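Local coordinates for pheromone cOB1/lipoprotein, YaeC family (Enterococcus faecalis, PDB 4EF1) that probably binds methionine outside the cell membrane as the lipid-anchored receptor of an uptake system, and is the precursor of the peptide pheromone cOB1, at residues 42-47 against 56-61; 78-83 against 202-207; 94-99 against 190-195. One frame throughout, in Å; residues are numbered along the deposited sequence.

Interaction 1: 42-47 against 56-61; sequences VLPNKA and NYFQHV. With MSE (selenomethionine), chain C.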
loop_
_atom_site.group_PDB
_atom_site.type_symbol
_atom_site.label_atom_id
_atom_site.label_comp_id
_atom_site.label_asym_id
_atom_site.label_seq_id
_atom_site.Cartn_x
_atom_site.Cartn_y
_atom_site.Cartn_z
ATOM N N VAL A 42 10.153 2.751 -5.710
ATOM C CA VAL A 42 11.231 3.706 -5.724
ATOM C C VAL A 42 11.041 4.693 -6.877
ATOM O O VAL A 42 10.980 5.891 -6.650
ATOM C CB VAL A 42 12.600 2.979 -5.807
ATOM C CG1 VAL A 42 13.741 3.956 -6.010
ATOM C CG2 VAL A 42 12.823 2.121 -4.534
ATOM N N LEU A 43 10.900 4.177 -8.096
ATOM C CA LEU A 43 10.848 5.003 -9.302
ATOM C C LEU A 43 9.747 6.079 -9.353
ATOM O O LEU A 43 10.022 7.166 -9.860
ATOM C CB LEU A 43 10.854 4.158 -10.583
ATOM C CG LEU A 43 12.190 3.430 -10.926
ATOM C CD1 LEU A 43 12.015 2.660 -12.238
ATOM C CD2 LEU A 43 13.408 4.360 -11.058
ATOM N N PRO A 44 8.552 5.805 -8.822
ATOM C CA PRO A 44 7.516 6.871 -8.770
ATOM C C PRO A 44 7.906 8.108 -7.964
ATOM O O PRO A 44 7.495 9.234 -8.315
ATOM C CB PRO A 44 6.301 6.191 -8.159
ATOM C CG PRO A 44 6.594 4.738 -8.143
ATOM C CD PRO A 44 8.048 4.522 -8.266
ATOM N N ASN A 45 8.650 7.908 -6.878
ATOM C CA ASN A 45 9.216 9.035 -6.149
ATOM C C ASN A 45 10.370 9.696 -6.895
ATOM O O ASN A 45 10.415 10.931 -6.933
ATOM C CB ASN A 45 9.606 8.658 -4.720
ATOM C CG ASN A 45 8.402 8.601 -3.767
ATOM O OD1 ASN A 45 7.417 9.306 -3.953
ATOM N ND2 ASN A 45 8.521 7.815 -2.701
ATOM N N LYS A 46 11.291 8.913 -7.489
ATOM C CA LYS A 46 12.357 9.488 -8.321
ATOM C C LYS A 46 11.737 10.324 -9.436
ATOM O O LYS A 46 12.143 11.461 -9.673
ATOM C CB LYS A 46 13.288 8.416 -8.927
ATOM C CG LYS A 46 14.195 7.713 -7.908
ATOM C CD LYS A 46 15.303 6.865 -8.545
ATOM C CE LYS A 46 16.253 6.300 -7.492
ATOM N NZ LYS A 46 16.968 7.351 -6.712
ATOM N N ALA A 47 10.747 9.763 -10.112
ATOM C CA ALA A 47 10.047 10.448 -11.215
ATOM C C ALA A 47 9.367 11.787 -10.820
ATOM O O ALA A 47 9.351 12.738 -11.589
ATOM C CB ALA A 47 9.039 9.491 -11.866
ATOM N N ASN A 56 2.212 11.644 -7.810
ATOM C CA ASN A 56 2.154 10.186 -7.769
ATOM C C ASN A 56 1.049 9.685 -6.845
ATOM O O ASN A 56 0.508 10.418 -5.992
ATOM C CB ASN A 56 3.541 9.522 -7.613
ATOM C CG ASN A 56 4.173 9.744 -6.246
ATOM O OD1 ASN A 56 3.495 9.708 -5.187
ATOM N ND2 ASN A 56 5.485 9.910 -6.251
ATOM N N TYR A 57 0.667 8.441 -7.092
ATOM C CA TYR A 57 -0.413 7.769 -6.416
ATOM C C TYR A 57 -0.033 6.277 -6.281
ATOM O O TYR A 57 -0.325 5.455 -7.160
ATOM C CB TYR A 57 -1.683 7.929 -7.268
ATOM C CG TYR A 57 -2.944 7.279 -6.704
ATOM C CD1 TYR A 57 -3.185 7.154 -5.317
ATOM C CD2 TYR A 57 -3.938 6.823 -7.574
ATOM C CE1 TYR A 57 -4.383 6.576 -4.829
ATOM C CE2 TYR A 57 -5.109 6.253 -7.100
ATOM C CZ TYR A 57 -5.340 6.115 -5.748
ATOM O OH TYR A 57 -6.546 5.557 -5.381
ATOM N N PHE A 58 0.608 5.943 -5.159
ATOM C CA PHE A 58 1.086 4.575 -4.910
ATOM C C PHE A 58 1.428 4.277 -3.441
ATOM O O PHE A 58 1.487 3.109 -3.069
ATOM C CB PHE A 58 2.323 4.271 -5.805
ATOM C CG PHE A 58 3.616 4.726 -5.205
ATOM C CD1 PHE A 58 3.978 6.060 -5.246
ATOM C CD2 PHE A 58 4.473 3.822 -4.615
ATOM C CE1 PHE A 58 5.157 6.479 -4.688
ATOM C CE2 PHE A 58 5.660 4.240 -4.042
ATOM C CZ PHE A 58 6.003 5.566 -4.085
ATOM N N GLN A 59 1.718 5.293 -2.633
ATOM C CA GLN A 59 2.269 5.086 -1.272
ATOM C C GLN A 59 1.379 5.584 -0.157
ATOM O O GLN A 59 0.598 6.520 -0.358
ATOM C CB GLN A 59 3.612 5.809 -1.144
ATOM C CG GLN A 59 3.572 7.328 -1.178
ATOM C CD GLN A 59 4.911 8.005 -1.459
ATOM O OE1 GLN A 59 5.949 7.617 -0.911
ATOM N NE2 GLN A 59 4.885 9.041 -2.330
ATOM N N HIS A 60 1.570 4.997 1.032
ATOM C CA HIS A 60 0.956 5.447 2.267
ATOM C C HIS A 60 1.897 6.377 3.016
ATOM O O HIS A 60 3.054 6.481 2.651
ATOM C CB HIS A 60 0.464 4.263 3.129
ATOM C CG HIS A 60 1.497 3.175 3.410
ATOM N ND1 HIS A 60 2.652 3.415 4.080
ATOM C CD2 HIS A 60 1.430 1.802 3.230
ATOM C CE1 HIS A 60 3.341 2.253 4.238
ATOM N NE2 HIS A 60 2.599 1.263 3.725
ATOM N N VAL A 61 1.391 7.087 4.024
ATOM C CA VAL A 61 2.146 8.124 4.754
ATOM C C VAL A 61 3.405 7.625 5.476
ATOM O O VAL A 61 4.443 8.249 5.389
ATOM C CB VAL A 61 1.254 8.974 5.714
ATOM C CG1 VAL A 61 2.093 9.941 6.567
ATOM C CG2 VAL A 61 0.213 9.773 4.906
HETATM N N MSE C 301 -0.412 0.046 -2.159
HETATM C CA MSE C 301 0.529 -0.295 -1.018
HETATM C C MSE C 301 -0.207 -0.579 0.295
HETATM O O MSE C 301 -1.140 0.157 0.649
HETATM O OXT MSE C 301 0.181 -1.507 1.055
HETATM C CB MSE C 301 1.596 0.779 -0.815
HETATM C CG MSE C 301 2.689 0.436 0.204
HETATM SE SE MSE C 301 3.793 1.970 0.565
HETATM C CE MSE C 301 4.722 2.147 -1.187
#
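N45, on helix 43-50, meets N56 and Q59 of strand 55-60 through a cluster of three side-chain amides, in the β-α-β crossover from strand 31-37 through this helix to strand 55-60 of a periplasmic-binding-protein fold. Carboxamides suit the place because each can both donate and accept within a buried interface. N45 and Q59 approach from opposite directions and pair reciprocally: N45 ND2 gives a nearly straight bond (167°) to Q59 OE1 at 3.1 Å, while Q59 NE2 returns one to N45 OD1 at 3.0 Å, in the carbonyl plane and on a lone pair. The same N45 OD1 takes a second donor, N56 ND2, at 3.1 Å, from a direction tilted 32° out of that plane. Two donors grip the oxygen, and with N45 ND2 bonded to Q59 OE1 the rotation of the N45 amide is fixed. N56 ND2 also makes a weak bond to the backbone O of P44, and Q59 NE2 a weak one to N56 OD1.

The apolar part centres on the F58 ring. P44 CG sits over the middle of one face in a CH-π contact, 3.9 Å from the centroid, and Q59 CB covers the opposite face; N45 reaches the edge. With chi1 at 85°, F58 CG lies between its backbone N and carbonyl carbon, which turns the ring toward the helix. Proline, in the first turn of the helix, offers a compact, rigid hydrocarbon surface without an extra N-H to satisfy.

From F58 to H60 the chain lines the ligand pocket. H60 caps the following helix, its ND1 accepting from the backbone N of F63, and its NE2 donates to D113 OD1, steadying the imidazole. The selenium of bound selenomethionine rests over one face of that ring, MSE SE lying 3.5 Å from H60 NE2.

Interaction 2: 78-83 against 202-207; sequences AGAIHL and ANIIAV. With MSE (selenomethionine), chain C.
The imidazole of H82 carries N203 CB over one face, 3.9 Å from the ring centroid and offset toward the rim, while the N203 amide plane stands 37° from the ring. H82 is held at both nitrogens, ND1 by Y57 and NE2 by E84, a use of two polar edges that suits histidine. N203 CG is anti to the carbonyl carbon (chi1 -77°), which carries the amide to the bound selenomethionine: N203 OD1 accepts from the ligand N at 2.9 Å and N203 ND2 donates to the ligand O at 2.9 Å. Asparagine can thus read the amino and carboxylate groups together; H15 also bonds to OD1.

The backbones form an antiparallel ladder interrupted by a classic β bulge, in which I81 and H82 both face N203. I81 N donates to N203 O at 2.8 Å and N203 N to H82 O at 2.6 Å, so both backbone groups of N203 are used. Farther along, I205 N bonds to G79 O. G79 has backbone angles that would press a side chain against the preceding carbonyl, hence glycine.

A80 CB meets A202 CB at 3.5 Å, an approach that two small residues allow. I81 CG1 packs on I205 CG1. Strand 203-208 lies between strands 55-60 and 75-83, with helix 61-71 against I204 and A206 and helix 215-225 against A78 and I81.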
loop_
_atom_site.group_PDB
_atom_site.type_symbol
_atom_site.label_atom_id
_atom_site.label_comp_id
_atom_site.label_asym_id
_atom_site.label_seq_id
_atom_site.Cartn_x
_atom_site.Cartn_y
_atom_site.Cartn_z
ATOM N N ALA A 78 -0.817 15.464 -0.725
ATOM C CA ALA A 78 -2.019 16.142 -1.238
ATOM C C ALA A 78 -3.354 15.534 -0.768
ATOM O O ALA A 78 -4.415 16.095 -1.051
ATOM C CB ALA A 78 -1.986 16.183 -2.751
ATOM N N GLY A 79 -3.334 14.359 -0.152
ATOM C CA GLY A 79 -4.546 13.801 0.453
ATOM C C GLY A 79 -4.639 12.294 0.293
ATOM O O GLY A 79 -4.251 11.751 -0.718
ATOM N N ALA A 80 -5.175 11.630 1.317
ATOM C CA ALA A 80 -5.398 10.181 1.289
ATOM C C ALA A 80 -6.608 9.884 0.401
ATOM O O ALA A 80 -7.647 10.581 0.479
ATOM C CB ALA A 80 -5.671 9.666 2.678
ATOM N N ILE A 81 -6.508 8.801 -0.345
ATOM C CA ILE A 81 -7.565 8.371 -1.264
ATOM C C ILE A 81 -8.192 7.017 -0.898
ATOM O O ILE A 81 -9.400 6.850 -0.961
ATOM C CB ILE A 81 -7.040 8.310 -2.671
ATOM C CG1 ILE A 81 -6.397 9.617 -3.092
ATOM C CG2 ILE A 81 -8.161 7.929 -3.646
ATOM C CD1 ILE A 81 -7.247 10.871 -3.008
ATOM N N HIS A 82 -7.379 6.054 -0.490
ATOM C CA HIS A 82 -7.865 4.703 -0.170
ATOM C C HIS A 82 -6.931 3.884 0.678
ATOM O O HIS A 82 -5.754 4.139 0.706
ATOM C CB HIS A 82 -8.149 3.931 -1.455
ATOM C CG HIS A 82 -6.913 3.386 -2.148
ATOM N ND1 HIS A 82 -6.299 4.035 -3.145
ATOM C CD2 HIS A 82 -6.240 2.187 -1.989
ATOM C CE1 HIS A 82 -5.302 3.312 -3.601
ATOM N NE2 HIS A 82 -5.241 2.174 -2.874
ATOM N N LEU A 83 -7.482 2.821 1.285
ATOM C CA LEU A 83 -6.760 1.839 2.124
ATOM C C LEU A 83 -6.710 0.487 1.401
ATOM O O LEU A 83 -7.650 0.111 0.630
ATOM C CB LEU A 83 -7.522 1.600 3.443
ATOM C CG LEU A 83 -8.090 2.763 4.241
ATOM C CD1 LEU A 83 -8.764 2.315 5.539
ATOM C CD2 LEU A 83 -6.988 3.777 4.517
ATOM N N ALA A 202 -3.408 4.613 4.592
ATOM C CA ALA A 202 -4.141 5.162 3.424
ATOM C C ALA A 202 -3.109 5.565 2.354
ATOM O O ALA A 202 -2.052 6.117 2.665
ATOM C CB ALA A 202 -5.026 6.373 3.827
ATOM N N ASN A 203 -3.405 5.226 1.122
ATOM C CA ASN A 203 -2.577 5.584 -0.014
ATOM C C ASN A 203 -2.923 7.013 -0.433
ATOM O O ASN A 203 -4.106 7.364 -0.530
ATOM C CB ASN A 203 -2.778 4.622 -1.171
ATOM C CG ASN A 203 -2.056 3.297 -0.970
ATOM O OD1 ASN A 203 -1.605 2.655 -1.932
ATOM N ND2 ASN A 203 -1.938 2.876 0.303
ATOM N N ILE A 204 -1.891 7.797 -0.757
ATOM C CA ILE A 204 -2.047 9.225 -0.986
ATOM C C ILE A 204 -1.669 9.693 -2.392
ATOM O O ILE A 204 -1.004 8.985 -3.174
ATOM C CB ILE A 204 -1.186 10.073 0.010
ATOM C CG1 ILE A 204 0.329 9.896 -0.233
ATOM C CG2 ILE A 204 -1.543 9.818 1.457
ATOM C CD1 ILE A 204 1.183 10.730 0.697
ATOM N N ILE A 205 -2.076 10.926 -2.677
ATOM C CA ILE A 205 -1.555 11.659 -3.830
ATOM C C ILE A 205 -0.421 12.476 -3.247
ATOM O O ILE A 205 -0.637 13.209 -2.317
ATOM C CB ILE A 205 -2.563 12.605 -4.464
ATOM C CG1 ILE A 205 -3.770 11.826 -4.990
ATOM C CG2 ILE A 205 -1.914 13.423 -5.583
ATOM C CD1 ILE A 205 -3.433 10.847 -6.095
ATOM N N ALA A 206 0.764 12.379 -3.842
ATOM C CA ALA A 206 1.929 13.167 -3.387
ATOM C C ALA A 206 2.370 14.070 -4.540
ATOM O O ALA A 206 2.324 13.662 -5.660
ATOM C CB ALA A 206 3.057 12.237 -2.961
ATOM N N VAL A 207 2.841 15.264 -4.223
ATOM C CA VAL A 207 3.346 16.238 -5.209
ATOM C C VAL A 207 4.577 16.913 -4.656
ATOM O O VAL A 207 4.855 16.786 -3.462
ATOM C CB VAL A 207 2.268 17.328 -5.573
ATOM C CG1 VAL A 207 1.055 16.657 -6.236
ATOM C CG2 VAL A 207 1.851 18.179 -4.359
HETATM N N MSE C 301 -0.412 0.046 -2.159
HETATM C CA MSE C 301 0.529 -0.295 -1.018
HETATM C C MSE C 301 -0.207 -0.579 0.295
HETATM O O MSE C 301 -1.140 0.157 0.649
HETATM O OXT MSE C 301 0.181 -1.507 1.055
HETATM C CB MSE C 301 1.596 0.779 -0.815
HETATM C CG MSE C 301 2.689 0.436 0.204
HETATM SE SE MSE C 301 3.793 1.970 0.565
HETATM C CE MSE C 301 4.722 2.147 -1.187
#

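Interaction 3: 94-99 against 190-195; sequences KSLQEI and DAIALE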
loop_
_atom_site.group_PDB
_atom_site.type_symbol
_atom_site.label_atom_id
_atom_site.label_comp_id
_atom_site.label_asym_id
_atom_site.label_seq_id
_atom_site.Cartn_x
_atom_site.Cartn_y
_atom_site.Cartn_z
ATOM N N LYS A 94 -3.427 -22.999 5.646
ATOM C CA LYS A 94 -4.672 -22.224 5.419
ATOM C C LYS A 94 -5.155 -21.395 6.614
ATOM O O LYS A 94 -6.173 -20.679 6.513
ATOM C CB LYS A 94 -5.790 -23.117 4.883
ATOM C CG LYS A 94 -5.420 -23.880 3.626
ATOM C CD LYS A 94 -5.410 -23.020 2.368
ATOM C CE LYS A 94 -4.303 -23.492 1.425
ATOM N NZ LYS A 94 -4.330 -22.893 0.054
ATOM N N SER A 95 -4.450 -21.514 7.737
ATOM C CA SER A 95 -4.699 -20.680 8.916
ATOM C C SER A 95 -3.399 -20.463 9.628
ATOM O O SER A 95 -2.517 -21.340 9.600
ATOM C CB SER A 95 -5.649 -21.333 9.933
ATOM O OG SER A 95 -5.440 -20.773 11.247
ATOM N N LEU A 96 -3.298 -19.331 10.305
ATOM C CA LEU A 96 -2.099 -19.033 11.098
ATOM C C LEU A 96 -1.864 -20.094 12.164
ATOM O O LEU A 96 -0.732 -20.475 12.395
ATOM C CB LEU A 96 -2.170 -17.645 11.746
ATOM C CG LEU A 96 -1.974 -16.421 10.844
ATOM C CD1 LEU A 96 -2.225 -15.074 11.490
ATOM C CD2 LEU A 96 -0.611 -16.408 10.223
ATOM N N GLN A 97 -2.938 -20.619 12.775
ATOM C CA GLN A 97 -2.808 -21.599 13.877
ATOM C C GLN A 97 -2.167 -22.935 13.457
ATOM O O GLN A 97 -1.539 -23.618 14.290
ATOM C CB GLN A 97 -4.159 -21.857 14.576
ATOM C CG GLN A 97 -4.844 -20.630 15.163
ATOM C CD GLN A 97 -3.975 -19.842 16.163
ATOM O OE1 GLN A 97 -3.294 -20.422 17.013
ATOM N NE2 GLN A 97 -4.025 -18.507 16.067
ATOM N N GLU A 98 -2.301 -23.274 12.177
ATOM C CA GLU A 98 -1.687 -24.467 11.562
ATOM C C GLU A 98 -0.195 -24.345 11.326
ATOM O O GLU A 98 0.460 -25.346 11.137
ATOM C CB GLU A 98 -2.305 -24.765 10.175
ATOM C CG GLU A 98 -3.687 -25.396 10.185
ATOM C CD GLU A 98 -4.312 -25.455 8.791
ATOM O OE1 GLU A 98 -3.673 -25.027 7.802
ATOM O OE2 GLU A 98 -5.448 -25.946 8.677
ATOM N N ILE A 99 0.339 -23.126 11.292
ATOM C CA ILE A 99 1.776 -22.898 11.037
ATOM C C ILE A 99 2.675 -23.584 12.098
ATOM O O ILE A 99 2.471 -23.399 13.309
ATOM C CB ILE A 99 2.078 -21.365 10.904
ATOM C CG1 ILE A 99 1.497 -20.825 9.597
ATOM C CG2 ILE A 99 3.539 -21.036 10.951
ATOM C CD1 ILE A 99 1.525 -19.317 9.459
ATOM N N ASP A 190 -8.704 -14.877 -0.148
ATOM C CA ASP A 190 -7.495 -15.694 -0.288
ATOM C C ASP A 190 -6.513 -15.570 0.852
ATOM O O ASP A 190 -5.783 -16.512 1.131
ATOM C CB ASP A 190 -6.762 -15.370 -1.593
ATOM C CG ASP A 190 -7.595 -15.703 -2.834
ATOM O OD1 ASP A 190 -8.171 -16.776 -2.892
ATOM O OD2 ASP A 190 -7.666 -14.883 -3.748
ATOM N N ALA A 191 -6.478 -14.441 1.523
ATOM C CA ALA A 191 -5.472 -14.235 2.618
ATOM C C ALA A 191 -5.774 -15.137 3.820
ATOM O O ALA A 191 -6.934 -15.315 4.146
ATOM C CB ALA A 191 -5.496 -12.772 3.036
ATOM N N ILE A 192 -4.753 -15.720 4.475
ATOM C CA ILE A 192 -4.997 -16.535 5.681
ATOM C C ILE A 192 -5.242 -15.647 6.925
ATOM O O ILE A 192 -5.776 -16.101 7.898
ATOM C CB ILE A 192 -3.875 -17.603 5.962
ATOM C CG1 ILE A 192 -2.514 -16.988 6.296
ATOM C CG2 ILE A 192 -3.710 -18.545 4.786
ATOM C CD1 ILE A 192 -1.466 -18.054 6.662
ATOM N N ALA A 193 -4.811 -14.399 6.858
ATOM C CA ALA A 193 -4.997 -13.407 7.937
ATOM C C ALA A 193 -4.916 -12.061 7.256
ATOM O O ALA A 193 -4.142 -11.894 6.334
ATOM C CB ALA A 193 -3.927 -13.546 9.016
ATOM N N LEU A 194 -5.766 -11.140 7.664
ATOM C CA LEU A 194 -5.867 -9.816 7.057
ATOM C C LEU A 194 -5.786 -8.724 8.122
ATOM O O LEU A 194 -6.372 -8.835 9.174
ATOM C CB LEU A 194 -7.200 -9.709 6.316
ATOM C CG LEU A 194 -7.339 -8.636 5.223
ATOM C CD1 LEU A 194 -6.374 -8.919 4.085
ATOM C CD2 LEU A 194 -8.796 -8.600 4.748
ATOM N N GLU A 195 -5.096 -7.667 7.805
ATOM C CA GLU A 195 -4.995 -6.457 8.649
ATOM C C GLU A 195 -6.382 -5.906 8.925
ATOM O O GLU A 195 -7.263 -5.920 8.030
ATOM C CB GLU A 195 -4.181 -5.420 7.893
ATOM C CG GLU A 195 -3.962 -4.078 8.579
ATOM C CD GLU A 195 -3.179 -3.167 7.674
ATOM O OE1 GLU A 195 -3.569 -3.051 6.525
ATOM O OE2 GLU A 195 -2.201 -2.536 8.112
HETATM O O HOH W 1 -5.789 -17.702 9.990
#
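I192 brings its two branches against different parts of 94-99. Its CG2 lies on the backbone of K94, 3.7 Å from K94 C, while CD1 extends to L96 CD2 at 4.0 Å and, more distantly, I99 CD1. This split follows from chi1 of 65°, which sets CG1 between the backbone N and carbonyl carbon and leaves CG2 beside the N; a β-branched residue can therefore cover peptide and side chain together. The L96 and I192 side chains cross at about a right angle. The other leucine methyl, L96 CD1, lies 3.4 Å from A193 CB, a tighter than usual contact that the small alanine allows so close to the strand.

One water adds a polar link: it accepts from L96 N at 3.0 Å and donates to I192 O at 2.6 Å, serving two backbone groups that do not meet directly.

In the next shell, the turn bearing L96 is braced by its own polar atoms. E98 OE1 reaches back to K94 N at 3.0 Å. In one of two conformers, S95 OG accepts from Q97 N at 2.9 Å, an ST turn that is therefore only partly certain. K148 NZ then ties down the backbone oxygens of Q97 and I99.

L96 also packs on L121 of helix 114-123, and A193 on I120 of that helix. Strand 193-194 is an edge of the five-stranded mixed sheet, paired with strand 87-89, whose L88 touches L96.

How the interactions relate
From the N terminus, interaction 1 comes first, closing a short local loop between helix 43-50 and strand 55-60. After it ends, 78-83 opens interaction 2, a long-range closure completed only at 202-207. Interaction 3 falls wholly within that span: 94-99 returns to 190-195 before strand 203-208 begins. No contacts cross. Interactions 1 and 2 share the six-stranded sheet, where strands 55-60 and 203-208 are neighbours, joined by backbone bonds such as Q59 O to I204 N; both touch the selenomethionine. Interaction 3, about 28 Å from interaction 2 between centres, belongs to the five-stranded sheet across the chain's centre.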